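Local atomic coordinates of aspartokinase (Synechocystis, PDB entry 3L76), a protein that probably phosphorylates the beta-carboxyl group of aspartate with ATP, opening the route to lysine and threonine, both of which it holds bound at its ACT domains. Residues A271-L276 and A328-I333; P282-K287 and P335-Y340; D321-A326 and I349-G354. All coordinates share one frame; numbering follows the deposited sequence.

Contact 1. Residues A271-L276 and A328-I333; sequences AKVALL and AVTSAI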
loop_
_atom_site.group_PDB
_atom_site.type_symbol
_atom_site.label_atom_id
_atom_site.label_comp_id
_atom_site.label_asym_id
_atom_site.label_seq_id
_atom_site.Cartn_x
_atom_site.Cartn_y
_atom_site.Cartn_z
ATOM N N ALA A 271 48.064 -30.451 1.335
ATOM C CA ALA A 271 49.035 -31.037 0.408
ATOM C C ALA A 271 48.290 -31.869 -0.637
ATOM O O ALA A 271 47.335 -32.584 -0.319
ATOM C CB ALA A 271 50.062 -31.895 1.151
ATOM N N LYS A 272 48.729 -31.766 -1.883
ATOM C CA LYS A 272 48.045 -32.426 -2.988
ATOM C C LYS A 272 48.660 -33.784 -3.367
ATOM O O LYS A 272 49.886 -33.935 -3.509
ATOM C CB LYS A 272 48.007 -31.505 -4.220
ATOM C CG LYS A 272 47.260 -32.090 -5.418
ATOM C CD LYS A 272 47.583 -31.355 -6.703
ATOM C CE LYS A 272 48.996 -31.640 -7.167
ATOM N NZ LYS A 272 49.311 -31.037 -8.503
ATOM N N VAL A 273 47.787 -34.774 -3.508
ATOM C CA VAL A 273 48.108 -35.975 -4.242
ATOM C C VAL A 273 47.224 -36.033 -5.493
ATOM O O VAL A 273 46.018 -35.858 -5.418
ATOM C CB VAL A 273 47.874 -37.246 -3.411
ATOM C CG1 VAL A 273 48.274 -38.446 -4.213
ATOM C CG2 VAL A 273 48.657 -37.200 -2.099
ATOM N N ALA A 274 47.827 -36.273 -6.649
ATOM C CA ALA A 274 47.047 -36.464 -7.863
ATOM C C ALA A 274 47.438 -37.774 -8.554
ATOM O O ALA A 274 48.623 -38.118 -8.648
ATOM C CB ALA A 274 47.227 -35.265 -8.813
ATOM N N LEU A 275 46.427 -38.515 -8.991
ATOM C CA LEU A 275 46.605 -39.638 -9.901
ATOM C C LEU A 275 46.296 -39.180 -11.316
ATOM O O LEU A 275 45.165 -38.823 -11.616
ATOM C CB LEU A 275 45.660 -40.772 -9.535
ATOM C CG LEU A 275 46.350 -42.054 -9.079
ATOM C CD1 LEU A 275 45.323 -43.153 -8.910
ATOM C CD2 LEU A 275 47.438 -42.465 -10.077
ATOM N N LEU A 276 47.307 -39.188 -12.177
ATOM C CA LEU A 276 47.172 -38.708 -13.548
ATOM C C LEU A 276 46.855 -39.831 -14.531
ATOM O O LEU A 276 47.327 -40.958 -14.372
ATOM C CB LEU A 276 48.478 -38.048 -13.983
ATOM C CG LEU A 276 49.011 -36.918 -13.117
ATOM C CD1 LEU A 276 50.392 -36.529 -13.593
ATOM C CD2 LEU A 276 48.053 -35.725 -13.138
ATOM N N ALA A 328 52.145 -42.833 -0.585
ATOM C CA ALA A 328 52.537 -44.232 -0.607
ATOM C C ALA A 328 51.354 -45.139 -0.943
ATOM O O ALA A 328 51.455 -45.993 -1.821
ATOM C CB ALA A 328 53.175 -44.629 0.723
ATOM N N VAL A 329 50.235 -44.944 -0.253
ATOM C CA VAL A 329 49.036 -45.749 -0.482
ATOM C C VAL A 329 48.540 -45.601 -1.911
ATOM O O VAL A 329 48.191 -46.585 -2.566
ATOM C CB VAL A 329 47.885 -45.339 0.445
ATOM C CG1 VAL A 329 46.706 -46.273 0.231
ATOM C CG2 VAL A 329 48.342 -45.357 1.896
ATOM N N THR A 330 48.494 -44.359 -2.382
ATOM C CA THR A 330 48.097 -44.078 -3.752
ATOM C C THR A 330 49.052 -44.759 -4.737
ATOM O O THR A 330 48.611 -45.392 -5.696
ATOM C CB THR A 330 48.005 -42.548 -4.020
ATOM O OG1 THR A 330 47.075 -41.947 -3.097
ATOM C CG2 THR A 330 47.542 -42.269 -5.452
ATOM N N SER A 331 50.356 -44.650 -4.482
ATOM C CA SER A 331 51.355 -45.292 -5.335
ATOM C C SER A 331 51.151 -46.795 -5.444
ATOM O O SER A 331 51.571 -47.411 -6.430
ATOM C CB SER A 331 52.779 -44.994 -4.858
ATOM O OG SER A 331 53.183 -43.685 -5.233
ATOM N N ALA A 332 50.486 -47.376 -4.450
ATOM C CA ALA A 332 50.316 -48.824 -4.411
ATOM C C ALA A 332 49.030 -49.310 -5.089
ATOM O O ALA A 332 48.991 -50.392 -5.666
ATOM C CB ALA A 332 50.399 -49.325 -2.978
ATOM N N ILE A 333 47.977 -48.511 -5.011
ATOM C CA ILE A 333 46.739 -48.826 -5.713
ATOM C C ILE A 333 46.903 -48.651 -7.227
ATOM O O ILE A 333 46.379 -49.437 -8.019
ATOM C CB ILE A 333 45.600 -47.907 -5.269
ATOM C CG1 ILE A 333 45.556 -47.807 -3.745
ATOM C CG2 ILE A 333 44.280 -48.402 -5.828
ATOM C CD1 ILE A 333 44.665 -46.697 -3.250
#
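Thr330 of helix 323-333 packs on Val273 and Leu275 of strand 271-279, a buried helix-on-sheet contact inside the first ACT domain of the chain. It is apolar in character, and no hydrogen bond crosses it. The strand sends alternate residues to this face: Val273 points at the helix, Ala274 turns away, and Leu275 leaves the strand at a slant and swings its branch point in against the threonine. On Val273 the methyl CG1 does the touching, since it stands anti to the backbone N (chi1 -178°) and so reaches Thr330 OG1 at 3.9 Å. The other branch of the threonine, methyl CG2, meets the branch point of the leucine, with Thr330 CG2 lying 3.8 Å from Leu275 CG; it also comes within 4.1 Å of Val273 CG1. Because its two branches diverge, Thr330 meets both strand residues, the side chains running past one another in opposite senses. Phe316, Ile349 and Ile292 add further apolar contacts to Thr330, while Leu288 touches Leu275. A hydroxyl in such a place needs a partner, and Thr330 OG1 finds it in its own helix, at the carbonyl O of Ala326 one turn earlier. Threonine therefore suits the site: its polar atom is satisfied within the helix, and its methyl is left to behave toward the sheet as a small hydrophobic residue.

Contact 2. Residues P282-K287 and P335-Y340; sequences PGVASK and PALRSY. With THR (threonine), chain C.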
loop_
_atom_site.group_PDB
_atom_site.type_symbol
_atom_site.label_atom_id
_atom_site.label_comp_id
_atom_site.label_asym_id
_atom_site.label_seq_id
_atom_site.Cartn_x
_atom_site.Cartn_y
_atom_site.Cartn_z
ATOM N N PRO A 282 33.627 -46.503 -14.979
ATOM C CA PRO A 282 33.102 -46.754 -13.636
ATOM C C PRO A 282 34.039 -47.624 -12.795
ATOM O O PRO A 282 34.638 -48.572 -13.305
ATOM C CB PRO A 282 31.792 -47.502 -13.914
ATOM C CG PRO A 282 31.387 -47.054 -15.254
ATOM C CD PRO A 282 32.661 -46.882 -16.022
ATOM N N GLY A 283 34.165 -47.288 -11.515
ATOM C CA GLY A 283 34.923 -48.099 -10.583
ATOM C C GLY A 283 36.268 -47.533 -10.180
ATOM O O GLY A 283 36.794 -47.874 -9.125
ATOM N N VAL A 284 36.833 -46.670 -11.017
ATOM C CA VAL A 284 38.156 -46.131 -10.755
ATOM C C VAL A 284 38.193 -45.295 -9.469
ATOM O O VAL A 284 38.948 -45.606 -8.539
ATOM C CB VAL A 284 38.672 -45.309 -11.930
ATOM C CG1 VAL A 284 40.084 -44.841 -11.647
ATOM C CG2 VAL A 284 38.643 -46.138 -13.196
ATOM N N ALA A 285 37.381 -44.242 -9.400
ATOM C CA ALA A 285 37.412 -43.386 -8.213
ATOM C C ALA A 285 37.034 -44.200 -6.992
ATOM O O ALA A 285 37.657 -44.071 -5.941
ATOM C CB ALA A 285 36.495 -42.173 -8.367
ATOM N N SER A 286 36.021 -45.051 -7.145
ATOM C CA SER A 286 35.618 -45.957 -6.081
ATOM C C SER A 286 36.814 -46.674 -5.448
ATOM O O SER A 286 37.011 -46.600 -4.238
ATOM C CB SER A 286 34.622 -46.982 -6.605
ATOM O OG SER A 286 34.146 -47.788 -5.546
ATOM N N LYS A 287 37.625 -47.343 -6.267
ATOM C CA LYS A 287 38.765 -48.106 -5.751
ATOM C C LYS A 287 39.822 -47.241 -5.076
ATOM O O LYS A 287 40.281 -47.565 -3.988
ATOM C CB LYS A 287 39.427 -48.981 -6.824
ATOM C CG LYS A 287 40.637 -49.729 -6.274
ATOM C CD LYS A 287 40.984 -50.966 -7.071
ATOM C CE LYS A 287 41.618 -52.037 -6.178
ATOM N NZ LYS A 287 40.663 -52.598 -5.170
ATOM N N PRO A 335 49.007 -49.228 -9.812
ATOM C CA PRO A 335 49.251 -50.298 -10.791
ATOM C C PRO A 335 48.004 -51.136 -11.095
ATOM O O PRO A 335 47.826 -51.592 -12.222
ATOM C CB PRO A 335 50.331 -51.150 -10.118
ATOM C CG PRO A 335 51.055 -50.186 -9.246
ATOM C CD PRO A 335 50.003 -49.237 -8.726
ATOM N N ALA A 336 47.138 -51.304 -10.108
ATOM C CA ALA A 336 45.891 -52.040 -10.302
ATOM C C ALA A 336 44.912 -51.350 -11.254
ATOM O O ALA A 336 43.934 -51.961 -11.673
ATOM C CB ALA A 336 45.214 -52.307 -8.959
ATOM N N LEU A 337 45.156 -50.083 -11.582
ATOM C CA LEU A 337 44.289 -49.361 -12.520
ATOM C C LEU A 337 44.838 -49.378 -13.952
ATOM O O LEU A 337 44.311 -48.699 -14.829
ATOM C CB LEU A 337 44.095 -47.911 -12.068
ATOM C CG LEU A 337 42.995 -47.443 -11.103
ATOM C CD1 LEU A 337 42.312 -48.569 -10.359
ATOM C CD2 LEU A 337 43.545 -46.401 -10.130
ATOM N N ARG A 338 45.892 -50.155 -14.184
ATOM C CA ARG A 338 46.581 -50.148 -15.482
ATOM C C ARG A 338 46.275 -51.349 -16.397
ATOM O O ARG A 338 45.633 -52.310 -15.996
ATOM C CB ARG A 338 48.103 -50.031 -15.282
ATOM C CG ARG A 338 48.523 -48.876 -14.389
ATOM C CD ARG A 338 50.032 -48.710 -14.394
ATOM N NE ARG A 338 50.467 -47.559 -13.606
ATOM C CZ ARG A 338 51.395 -47.595 -12.650
ATOM N NH1 ARG A 338 52.011 -48.730 -12.320
ATOM N NH2 ARG A 338 51.711 -46.481 -12.011
ATOM N N SER A 339 46.737 -51.261 -17.638
ATOM C CA SER A 339 46.747 -52.392 -18.554
ATOM C C SER A 339 47.426 -53.567 -17.874
ATOM O O SER A 339 46.772 -54.516 -17.481
ATOM C CB SER A 339 47.531 -52.038 -19.817
ATOM O OG SER A 339 46.991 -50.889 -20.422
ATOM N N TYR A 340 48.753 -53.511 -17.782
ATOM C CA TYR A 340 49.504 -54.402 -16.899
ATOM C C TYR A 340 50.123 -53.539 -15.809
ATOM O O TYR A 340 50.390 -52.361 -16.041
ATOM C CB TYR A 340 50.562 -55.243 -17.658
ATOM C CG TYR A 340 51.448 -54.513 -18.666
ATOM C CD1 TYR A 340 52.832 -54.426 -18.472
ATOM C CD2 TYR A 340 50.917 -53.964 -19.832
ATOM C CE1 TYR A 340 53.664 -53.781 -19.396
ATOM C CE2 TYR A 340 51.737 -53.316 -20.772
ATOM C CZ TYR A 340 53.107 -53.228 -20.551
ATOM O OH TYR A 340 53.909 -52.599 -21.493
HETATM N N THR C . 35.133 -42.155 -14.411
HETATM C CA THR C . 35.855 -42.750 -13.278
HETATM C C THR C . 34.909 -43.411 -12.281
HETATM O O THR C . 33.678 -43.350 -12.447
HETATM C CB THR C . 36.751 -41.723 -12.560
HETATM O OG1 THR C . 35.943 -40.664 -12.017
HETATM C CG2 THR C . 37.743 -41.126 -13.549
HETATM O OXT THR C . 35.369 -44.039 -11.319
#
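Val284 and Leu337 meet with their side chains crossing obliquely, methyl of one against branch point of the other. Val284, in the first turn of helix 284-294, extends CG1 anti to its own backbone nitrogen (chi1 -177°), and this methyl lies 3.9 Å from Leu337 CG and 4.1 Å from Leu337 CD2. Leu337 points at the helix from the loop that follows helix 323-333, and Leu275 and Val278 of strand 271-279 also touch it, so a branched apolar residue is well suited to join loop, helix and strand. One helical turn after the valine, Lys287 comes alongside with its aliphatic stem: Lys287 CD passes 4.3 Å from Leu337 CD1, a looser contact at the border of the cluster. A lysine fits here because its methylenes can pack while its ammonium group makes a weak, long ion pair with Asp291. Within the same loop region, Arg338 bonds to the carbonyl oxygens of Pro341, Glu346 and Ala347.

The helix start that carries Val284 also holds a bound threonine. Ala285 N donates a nearly straight hydrogen bond to threonine OXT, 2.8 Å long with an N-H...O angle of 164°, and Val284 CB sits 3.6 Å from that same OXT. Gly283 occupies the N-cap with a positive phi (106°), a conformation in which a side chain would collide with the preceding carbonyl. Amides at a helix N terminus are likely to favour the negative carboxylate. Asp280, Gln304, Asn557 and Ile558 complete the grip on the ligand, the last two belonging to the final ACT domain of the chain. The site thus lies between two ACT domains, consistent with the binding of an allosteric effector at an ACT-ACT interface.

Contact 3. Residues D321-A326 and I349-G354; sequences DLLNTA and IIVEKG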
loop_
_atom_site.group_PDB
_atom_site.type_symbol
_atom_site.label_atom_id
_atom_site.label_comp_id
_atom_site.label_asym_id
_atom_site.label_seq_id
_atom_site.Cartn_x
_atom_site.Cartn_y
_atom_site.Cartn_z
ATOM N N ASP A 321 50.987 -33.461 7.135
ATOM C CA ASP A 321 51.639 -34.561 7.834
ATOM C C ASP A 321 51.207 -35.924 7.317
ATOM O O ASP A 321 51.835 -36.953 7.613
ATOM C CB ASP A 321 51.340 -34.477 9.334
ATOM C CG ASP A 321 52.151 -33.404 10.032
ATOM O OD1 ASP A 321 53.196 -32.994 9.488
ATOM O OD2 ASP A 321 51.745 -32.976 11.129
ATOM N N LEU A 322 50.115 -35.927 6.570
ATOM C CA LEU A 322 49.569 -37.155 6.012
ATOM C C LEU A 322 49.966 -37.370 4.552
ATOM O O LEU A 322 49.701 -38.425 3.988
ATOM C CB LEU A 322 48.048 -37.139 6.141
ATOM C CG LEU A 322 47.489 -38.279 6.979
ATOM C CD1 LEU A 322 48.516 -38.741 7.979
ATOM C CD2 LEU A 322 46.267 -37.810 7.682
ATOM N N LEU A 323 50.589 -36.364 3.942
ATOM C CA LEU A 323 50.950 -36.440 2.524
ATOM C C LEU A 323 51.782 -37.680 2.186
ATOM O O LEU A 323 51.511 -38.381 1.211
ATOM C CB LEU A 323 51.739 -35.209 2.104
ATOM C CG LEU A 323 52.258 -35.360 0.678
ATOM C CD1 LEU A 323 51.073 -35.452 -0.261
ATOM C CD2 LEU A 323 53.174 -34.215 0.292
ATOM N N ASN A 324 52.818 -37.929 2.979
ATOM C CA ASN A 324 53.661 -39.101 2.775
ATOM C C ASN A 324 52.864 -40.401 2.824
ATOM O O ASN A 324 52.963 -41.232 1.926
ATOM C CB ASN A 324 54.813 -39.132 3.788
ATOM C CG ASN A 324 55.916 -38.145 3.445
ATOM O OD1 ASN A 324 55.933 -37.562 2.357
ATOM N ND2 ASN A 324 56.841 -37.954 4.368
ATOM N N THR A 325 52.076 -40.583 3.876
ATOM C CA THR A 325 51.211 -41.752 3.950
ATOM C C THR A 325 50.346 -41.818 2.710
ATOM O O THR A 325 50.265 -42.848 2.051
ATOM C CB THR A 325 50.267 -41.685 5.135
ATOM O OG1 THR A 325 51.021 -41.649 6.354
ATOM C CG2 THR A 325 49.356 -42.894 5.130
ATOM N N ALA A 326 49.699 -40.698 2.399
ATOM C CA ALA A 326 48.735 -40.644 1.311
ATOM C C ALA A 326 49.357 -40.975 -0.054
ATOM O O ALA A 326 48.736 -41.646 -0.880
ATOM C CB ALA A 326 48.048 -39.278 1.291
ATOM N N ILE A 349 51.578 -40.992 -10.248
ATOM C CA ILE A 349 51.285 -40.199 -9.065
ATOM C C ILE A 349 52.194 -38.970 -8.954
ATOM O O ILE A 349 53.400 -39.058 -9.201
ATOM C CB ILE A 349 51.360 -41.067 -7.793
ATOM C CG1 ILE A 349 50.369 -42.228 -7.894
ATOM C CG2 ILE A 349 51.088 -40.244 -6.543
ATOM C CD1 ILE A 349 50.851 -43.362 -8.798
ATOM N N ILE A 350 51.599 -37.820 -8.609
ATOM C CA ILE A 350 52.371 -36.618 -8.308
ATOM C C ILE A 350 51.892 -36.049 -6.991
ATOM O O ILE A 350 50.829 -36.419 -6.486
ATOM C CB ILE A 350 52.301 -35.554 -9.410
ATOM C CG1 ILE A 350 50.920 -34.879 -9.411
ATOM C CG2 ILE A 350 52.692 -36.162 -10.758
ATOM C CD1 ILE A 350 50.592 -34.118 -10.678
ATOM N N VAL A 351 52.676 -35.133 -6.445
ATOM C CA VAL A 351 52.489 -34.702 -5.081
ATOM C C VAL A 351 52.938 -33.250 -5.038
ATOM O O VAL A 351 53.870 -32.878 -5.739
ATOM C CB VAL A 351 53.312 -35.639 -4.152
ATOM C CG1 VAL A 351 54.705 -35.085 -3.912
ATOM C CG2 VAL A 351 52.596 -35.883 -2.887
ATOM N N GLU A 352 52.249 -32.414 -4.264
ATOM C CA GLU A 352 52.589 -30.991 -4.215
ATOM C C GLU A 352 52.415 -30.450 -2.799
ATOM O O GLU A 352 51.306 -30.421 -2.269
ATOM C CB GLU A 352 51.731 -30.215 -5.213
ATOM C CG GLU A 352 52.161 -28.766 -5.441
ATOM C CD GLU A 352 51.147 -27.982 -6.225
ATOM O OE1 GLU A 352 50.073 -28.537 -6.558
ATOM O OE2 GLU A 352 51.420 -26.802 -6.499
ATOM N N LYS A 353 53.513 -30.023 -2.185
ATOM C CA LYS A 353 53.494 -29.736 -0.755
ATOM C C LYS A 353 53.208 -28.274 -0.404
ATOM O O LYS A 353 52.697 -27.989 0.684
ATOM C CB LYS A 353 54.804 -30.194 -0.112
ATOM C CG LYS A 353 54.624 -30.787 1.298
ATOM C CD LYS A 353 55.092 -29.852 2.417
ATOM C CE LYS A 353 55.038 -30.553 3.767
ATOM N NZ LYS A 353 55.536 -29.682 4.878
ATOM N N GLY A 354 53.525 -27.345 -1.307
ATOM C CA GLY A 354 53.548 -25.942 -0.905
ATOM C C GLY A 354 52.340 -25.146 -1.334
ATOM O O GLY A 354 52.465 -24.106 -1.959
#
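Leu323 swings its CG anti to the backbone nitrogen (chi1 173°), and a second torsion of 63° fans its two methyls out toward Val351 of strand 348-361 and Lys353 two residues on. Lys353 contributes a bend at chi2 (-106°), after which its chain runs on extended. Its CG methylene, at the bend, lies 3.9 Å from Leu323 CD2. Val351 turns the methyl CG2 to the fork of the leucine, facing CG, CD1 and CD2 together. The modelled approach of Val351 CG2 to Leu323 CD1 is too short to be trusted, so the detail of the fit there is doubtful.

Leucine suits this position because its forked end can serve two neighbours, the valine and the lysine stem alike. It is the buried member of the trio, and its side chain also touches Ala271 and Val273 on the adjoining strand 271-279. An alanine in place of Leu323 is likely to open a gap beneath this end of the helix, leaving Val351 CG2 and the lysine methylenes without their apolar partner. A beta-branched valine is at home in an extended strand, whereas the exposed lysine can give its stem to the packing and keep its charged end outside. Lys353 O accepts a hydrogen bond from the side-chain NZ of Lys320, tying the residues just before the helix to the end of segment 349-354.

Here the second helix of the domain begins its course over the sheet beside the last strand, as in the ferredoxin-like beta-alpha-beta-beta-alpha-beta fold of ACT domains.

From the N terminus, strand 271-279 opens contact 1 and helix 284-294 follows with the first half of contact 2. Residues 321-326, running into helix 323-333, open contact 3, and that helix then closes contact 1. Contact 2 closes next at 335-340, and contact 3 last on strand 348-361. No loop nests within another; each crosses the other two. Contacts 1 and 3 share a helix and adjoin where Ile350 N lies 3.0 Å from Ala274 O, probably a hydrogen bond. Contact 2 meets contact 1 where Ile333 CG2 packs 3.9 Å from Lys287 CG. Contacts 1 and 3 thus fasten one helix to two neighbouring strands; contact 2 fastens the start of helix 284-294 to the loop after helix 323-333.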